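Hypothetical protein (Nostoc punctiforme, PDB 2INB) is of unproven function but belongs to the XisH family of the PDDEXK nuclease-like clan and probably takes part in site-specific recombination of nitrogen-fixation genes in cyanobacteria. Local coordinates at residues A15-W21 against Q132-W138; L77-I81 against N121-M125. All coordinates share one frame; numbering follows the deposited sequence. Where two conformers were deposited one is given.

Interaction 1 (A15-W21 against Q132-W138); sequences ALEKDGW and QEVIFQW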
loop_
_atom_site.group_PDB
_atom_site.type_symbol
_atom_site.label_atom_id
_atom_site.label_comp_id
_atom_site.label_asym_id
_atom_site.label_seq_id
_atom_site.Cartn_x
_atom_site.Cartn_y
_atom_site.Cartn_z
ATOM N N ALA A 15 15.313 15.756 13.595
ATOM C CA ALA A 15 16.432 14.934 13.108
ATOM C C ALA A 15 16.970 15.483 11.786
ATOM O O ALA A 15 18.174 15.569 11.618
ATOM C CB ALA A 15 16.028 13.461 12.973
ATOM N N LEU A 16 16.068 15.837 10.854
ATOM C CA LEU A 16 16.470 16.442 9.591
ATOM C C LEU A 16 17.231 17.768 9.804
ATOM O O LEU A 16 18.277 18.024 9.218
ATOM C CB LEU A 16 15.239 16.654 8.715
ATOM C CG LEU A 16 14.702 15.412 8.005
ATOM C CD1 LEU A 16 13.283 15.748 7.499
ATOM C CD2 LEU A 16 15.640 14.997 6.796
ATOM N N GLU A 17 16.699 18.608 10.688
ATOM C CA GLU A 17 17.293 19.906 10.963
ATOM C C GLU A 17 18.698 19.759 11.537
ATOM O O GLU A 17 19.617 20.505 11.171
ATOM C CB GLU A 17 16.366 20.728 11.843
ATOM C CG GLU A 17 15.176 21.191 11.057
ATOM C CD GLU A 17 14.053 21.743 11.897
ATOM O OE1 GLU A 17 14.044 21.575 13.113
ATOM O OE2 GLU A 17 13.163 22.374 11.294
ATOM N N LYS A 18 18.875 18.788 12.400
ATOM C CA LYS A 18 20.204 18.555 12.983
ATOM C C LYS A 18 21.240 18.206 11.924
ATOM O O LYS A 18 22.427 18.472 12.116
ATOM C CB LYS A 18 20.191 17.443 14.024
ATOM C CG LYS A 18 19.492 17.814 15.297
ATOM C CD LYS A 18 19.415 16.637 16.249
ATOM C CE LYS A 18 18.814 17.008 17.573
ATOM N NZ LYS A 18 18.689 15.781 18.446
ATOM N N ASP A 19 20.810 17.572 10.830
ATOM C CA ASP A 19 21.690 17.156 9.725
ATOM C C ASP A 19 21.750 18.282 8.646
ATOM O O ASP A 19 22.216 18.046 7.539
ATOM C CB ASP A 19 21.223 15.824 9.106
ATOM C CG ASP A 19 21.805 14.565 9.822
ATOM O OD1 ASP A 19 22.238 14.681 10.990
ATOM O OD2 ASP A 19 21.787 13.517 9.154
ATOM N N GLY A 20 21.222 19.445 8.966
ATOM C CA GLY A 20 21.321 20.601 8.102
ATOM C C GLY A 20 20.343 20.692 6.977
ATOM O O GLY A 20 20.529 21.500 6.049
ATOM N N TRP A 21 19.255 19.930 7.090
ATOM C CA TRP A 21 18.135 20.053 6.111
ATOM C C TRP A 21 17.232 21.221 6.469
ATOM O O TRP A 21 16.942 21.483 7.649
ATOM C CB TRP A 21 17.328 18.738 6.030
ATOM C CG TRP A 21 18.133 17.562 5.551
ATOM C CD1 TRP A 21 18.996 16.748 6.291
ATOM C CD2 TRP A 21 18.241 17.102 4.180
ATOM N NE1 TRP A 21 19.588 15.820 5.449
ATOM C CE2 TRP A 21 19.157 16.024 4.169
ATOM C CE3 TRP A 21 17.653 17.495 2.954
ATOM C CZ2 TRP A 21 19.473 15.341 2.994
ATOM C CZ3 TRP A 21 17.988 16.849 1.810
ATOM C CH2 TRP A 21 18.901 15.782 1.826
ATOM N N GLN A 132 16.839 10.235 20.910
ATOM C CA GLN A 132 17.760 11.347 20.701
ATOM C C GLN A 132 17.371 12.255 19.539
ATOM O O GLN A 132 17.967 13.322 19.350
ATOM C CB GLN A 132 19.213 10.843 20.497
ATOM C CG GLN A 132 19.838 10.378 21.776
ATOM C CD GLN A 132 19.883 11.476 22.838
ATOM O OE1 GLN A 132 20.341 12.618 22.556
ATOM N NE2 GLN A 132 19.448 11.149 24.066
ATOM N N GLU A 133 16.398 11.847 18.761
ATOM C CA GLU A 133 15.873 12.639 17.657
ATOM C C GLU A 133 16.997 12.954 16.647
ATOM O O GLU A 133 17.323 14.105 16.398
ATOM C CB GLU A 133 15.197 13.931 18.123
ATOM C CG GLU A 133 14.181 13.749 19.243
ATOM C CD GLU A 133 13.458 15.054 19.579
ATOM O OE1 GLU A 133 14.130 16.054 19.921
ATOM O OE2 GLU A 133 12.238 15.096 19.437
ATOM N N VAL A 134 17.582 11.897 16.100
ATOM C CA VAL A 134 18.667 11.994 15.139
ATOM C C VAL A 134 18.466 10.992 14.009
ATOM O O VAL A 134 17.762 9.972 14.148
ATOM C CB VAL A 134 20.045 11.711 15.790
ATOM C CG1 VAL A 134 20.348 12.764 16.863
ATOM C CG2 VAL A 134 20.111 10.279 16.337
ATOM N N ILE A 135 19.045 11.319 12.851
ATOM C CA ILE A 135 19.092 10.381 11.734
ATOM C C ILE A 135 20.232 9.361 11.966
ATOM O O ILE A 135 21.394 9.736 12.130
ATOM C CB ILE A 135 19.319 11.088 10.384
ATOM C CG1 ILE A 135 18.168 12.041 10.097
ATOM C CG2 ILE A 135 19.536 10.075 9.241
ATOM C CD1 ILE A 135 18.259 12.800 8.739
ATOM N N PHE A 136 19.872 8.060 11.936
ATOM C CA PHE A 136 20.805 6.955 12.140
ATOM C C PHE A 136 21.313 6.401 10.814
ATOM O O PHE A 136 22.499 6.067 10.710
ATOM C CB PHE A 136 20.095 5.835 12.890
ATOM C CG PHE A 136 20.878 4.543 12.948
ATOM C CD1 PHE A 136 22.062 4.488 13.616
ATOM C CD2 PHE A 136 20.423 3.389 12.280
ATOM C CE1 PHE A 136 22.779 3.293 13.714
ATOM C CE2 PHE A 136 21.171 2.231 12.332
ATOM C CZ PHE A 136 22.330 2.182 13.056
ATOM N N GLN A 137 20.453 6.303 9.793
ATOM C CA GLN A 137 20.889 5.722 8.521
ATOM C C GLN A 137 19.925 6.128 7.399
ATOM O O GLN A 137 18.735 6.289 7.604
ATOM C CB GLN A 137 20.897 4.196 8.646
ATOM C CG GLN A 137 21.645 3.519 7.525
ATOM C CD GLN A 137 21.798 2.044 7.784
ATOM O OE1 GLN A 137 21.596 1.578 8.903
ATOM N NE2 GLN A 137 22.123 1.296 6.747
ATOM N N TRP A 138 20.498 6.367 6.222
ATOM C CA TRP A 138 19.740 6.441 4.981
ATOM C C TRP A 138 19.930 5.140 4.222
ATOM O O TRP A 138 21.058 4.655 4.081
ATOM C CB TRP A 138 20.277 7.572 4.152
ATOM C CG TRP A 138 20.117 8.953 4.709
ATOM C CD1 TRP A 138 21.033 9.661 5.426
ATOM C CD2 TRP A 138 18.985 9.791 4.580
ATOM N NE1 TRP A 138 20.554 10.922 5.727
ATOM C CE2 TRP A 138 19.287 11.015 5.210
ATOM C CE3 TRP A 138 17.771 9.670 3.901
ATOM C CZ2 TRP A 138 18.420 12.093 5.178
ATOM C CZ3 TRP A 138 16.872 10.719 3.945
ATOM C CH2 TRP A 138 17.210 11.922 4.558
HETATM O O HOH W 1 20.146 13.959 12.734
HETATM O O HOH W 2 16.653 16.695 20.347
#

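Interaction 2 (L77-I81 against N121-M125); sequences LGQFI and NQVKM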
loop_
_atom_site.group_PDB
_atom_site.type_symbol
_atom_site.label_atom_id
_atom_site.label_comp_id
_atom_site.label_asym_id
_atom_site.label_seq_id
_atom_site.Cartn_x
_atom_site.Cartn_y
_atom_site.Cartn_z
ATOM N N LEU A 77 3.415 1.150 2.726
ATOM C CA LEU A 77 3.940 0.742 1.414
ATOM C C LEU A 77 3.070 1.297 0.289
ATOM O O LEU A 77 3.564 1.810 -0.711
ATOM C CB LEU A 77 4.013 -0.781 1.345
ATOM C CG LEU A 77 4.497 -1.340 0.014
ATOM C CD1 LEU A 77 5.981 -0.850 -0.255
ATOM C CD2 LEU A 77 4.461 -2.911 0.031
ATOM N N GLY A 78 1.760 1.164 0.421
ATOM C CA GLY A 78 0.848 1.693 -0.631
ATOM C C GLY A 78 1.010 3.200 -0.776
ATOM O O GLY A 78 1.070 3.750 -1.902
ATOM N N GLN A 79 1.026 3.905 0.360
ATOM C CA GLN A 79 1.282 5.333 0.344
ATOM C C GLN A 79 2.605 5.641 -0.320
ATOM O O GLN A 79 2.738 6.582 -1.136
ATOM C CB GLN A 79 1.262 5.886 1.783
ATOM C CG GLN A 79 -0.132 6.025 2.341
ATOM C CD GLN A 79 -0.188 6.432 3.779
ATOM O OE1 GLN A 79 0.782 6.275 4.510
ATOM N NE2 GLN A 79 -1.387 6.807 4.227
ATOM N N PHE A 80 3.629 4.875 0.032
ATOM C CA PHE A 80 4.954 5.129 -0.537
ATOM C C PHE A 80 4.907 5.047 -2.079
ATOM O O PHE A 80 5.380 5.935 -2.829
ATOM C CB PHE A 80 6.015 4.165 0.017
ATOM C CG PHE A 80 7.377 4.455 -0.522
ATOM C CD1 PHE A 80 8.236 5.373 0.110
ATOM C CD2 PHE A 80 7.856 3.831 -1.671
ATOM C CE1 PHE A 80 9.476 5.654 -0.407
ATOM C CE2 PHE A 80 9.124 4.143 -2.188
ATOM C CZ PHE A 80 9.929 5.052 -1.556
ATOM N N ILE A 81 4.278 3.980 -2.567
ATOM C CA ILE A 81 4.226 3.738 -4.018
ATOM C C ILE A 81 3.455 4.868 -4.708
ATOM O O ILE A 81 3.842 5.403 -5.785
ATOM C CB ILE A 81 3.658 2.319 -4.294
ATOM C CG1 ILE A 81 4.724 1.284 -3.898
ATOM C CG2 ILE A 81 3.244 2.128 -5.791
ATOM C CD1 ILE A 81 4.208 -0.111 -3.806
ATOM N N ASN A 121 10.280 -3.376 -4.080
ATOM C CA ASN A 121 9.651 -2.105 -4.443
ATOM C C ASN A 121 10.595 -0.892 -4.367
ATOM O O ASN A 121 10.115 0.255 -4.432
ATOM C CB ASN A 121 8.412 -1.947 -3.568
ATOM C CG ASN A 121 7.374 -2.965 -3.938
ATOM O OD1 ASN A 121 6.660 -2.797 -4.956
ATOM N ND2 ASN A 121 7.319 -4.050 -3.188
ATOM N N GLN A 122 11.899 -1.121 -4.228
ATOM C CA GLN A 122 12.871 -0.072 -4.216
ATOM C C GLN A 122 12.534 1.025 -3.216
ATOM O O GLN A 122 12.691 2.228 -3.470
ATOM C CB GLN A 122 13.069 0.480 -5.640
ATOM C CG GLN A 122 13.843 -0.443 -6.555
ATOM C CD GLN A 122 13.112 -1.696 -7.035
ATOM O OE1 GLN A 122 11.929 -1.634 -7.402
ATOM N NE2 GLN A 122 13.840 -2.855 -7.073
ATOM N N VAL A 123 12.095 0.637 -2.033
ATOM C CA VAL A 123 11.696 1.620 -1.018
ATOM C C VAL A 123 12.976 2.156 -0.357
ATOM O O VAL A 123 13.807 1.400 0.160
ATOM C CB VAL A 123 10.752 0.985 0.022
ATOM C CG1 VAL A 123 10.353 2.015 1.114
ATOM C CG2 VAL A 123 9.500 0.374 -0.628
ATOM N N LYS A 124 13.098 3.461 -0.403
ATOM C CA LYS A 124 14.176 4.184 0.248
ATOM C C LYS A 124 13.708 4.547 1.651
ATOM O O LYS A 124 12.529 4.913 1.825
ATOM C CB LYS A 124 14.509 5.425 -0.572
ATOM C CG LYS A 124 14.956 5.151 -1.990
ATOM C CD LYS A 124 15.336 6.447 -2.693
ATOM C CE LYS A 124 15.557 6.255 -4.153
ATOM N NZ LYS A 124 16.693 5.363 -4.447
HETATM N N MSE A 125 14.603 4.479 2.634
HETATM C CA MSE A 125 14.173 4.723 4.013
HETATM C C MSE A 125 15.079 5.715 4.758
HETATM O O MSE A 125 16.262 5.876 4.441
HETATM C CB MSE A 125 14.056 3.410 4.788
HETATM C CG MSE A 125 12.979 2.498 4.230
HETATM SE SE MSE A 125 12.902 0.791 5.213
HETATM C CE MSE A 125 14.650 0.186 4.569
#

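Interaction 1 (A15-W21 against Q132-W138)
Ala15 lies against the backbone of Val134 and Ile135, where the end of helix 7-18 meets the edge strand 134-139 of the central mixed sheet in this PDDEXK-clan fold. Its small side chain suits so close an approach: CB is 3.6 Å from Val134 C, and CA makes a CA-H...O contact with Glu133 O. The carbonyl oxygen of Ala15 is shared with the strand through a water, which donates to it and to Asp19 OD1 and accepts from Ile135 N. Leu16, whose branched end can meet two apolar neighbours at once, turns its CD2 branch back to the strand, meeting Ile135 CD1 at 3.9 Å and Trp138 CH2 at 4.1 Å. Lys18 runs out fully extended, its long methylene chain passing Val134 CG1 so that NZ can donate to Glu133 O at 3.0 Å, from above the carbonyl plane. Glu133 and Val134 both face Asp129 in a G1 beta bulge at the start of the strand. Asp19 has a carboxylate that serves two ways: OD1 accepts from the water, and OD2 lies 3.6 Å from Ile135 CD1. Gly20 readily adopts the positive phi required of the C-prime residue in the Schellman motif that ends the helix; the reversal brings Trp21 back toward the sheet. With CG anti to its carbonyl carbon (chi1 -62°), Trp21 lays its broad indole beside both Leu16 CD2 and Trp138, the six-membered rings of the two tryptophans inclined at 50°. The indoles run past one another, pointing opposite ways, with Trp21 NE1 3.9 Å from Trp138 CZ2.

Interaction 2 (L77-I81 against N121-M125)
Phe80 and Val123 form the centre of a contact made by apolar packing between helix 69-88 and the connection leaving helix 112-120. The chief element is a CH-pi interaction: Val123 CG1 stands 3.9 Å from the centroid of the Phe80 ring and only 3° off its normal. Phenylalanine offers a flat face wide enough for a methyl group, and branched valine can supply two methyls at once. With CG anti to the backbone N (chi1 -178°), Phe80 reaches out from the helix and lays its ring under this methyl; CZ, at the far end of the ring, is 3.7 Å from Lys124 N. Among apolar side chains, the other methyl, Val123 CG2, meets Leu77 CD1 at 3.7 Å and Phe80 CD2 at 4.0 Å. A polar side chain borders this patch: Asn121 OD1 lies 3.8 Å from Ile81 CD1, while its amide ND2 is hydrogen-bonded to Met117 O. The backbone turns here by a Schellman motif, with Gln122 as the C-prime residue of positive phi, leading the chain from helix to strand. Ile81 of the second subunit packs against both Ile81 and Asn121; within the chain, Val123 touches Ile118 of helix 112-120, and Phe80 also packs on Leu96 and Leu98 of strand 94-101.

From the N terminus the chain runs through helix 7-18, whose end provides the first half of interaction 1. It then builds the first three strands of the mixed sheet before helix 69-88 opens interaction 2. Strand 94-101 and two shorter helices follow, and residues 121-125 close that smaller loop as strand 125-129 begins. The chain then turns into strand 134-139, where residues 132-138 close the larger loop of interaction 1 with interaction 2 wholly within it. The two centres are 20 Å apart, on opposite sides of the chain's centre, yet they touch where Trp138 CE3 lies 4.1 Å from Met125 O. Interaction 1 ties helix 7-18 to strand 134-139, interaction 2 helix 69-88 to the loop after helix 112-120.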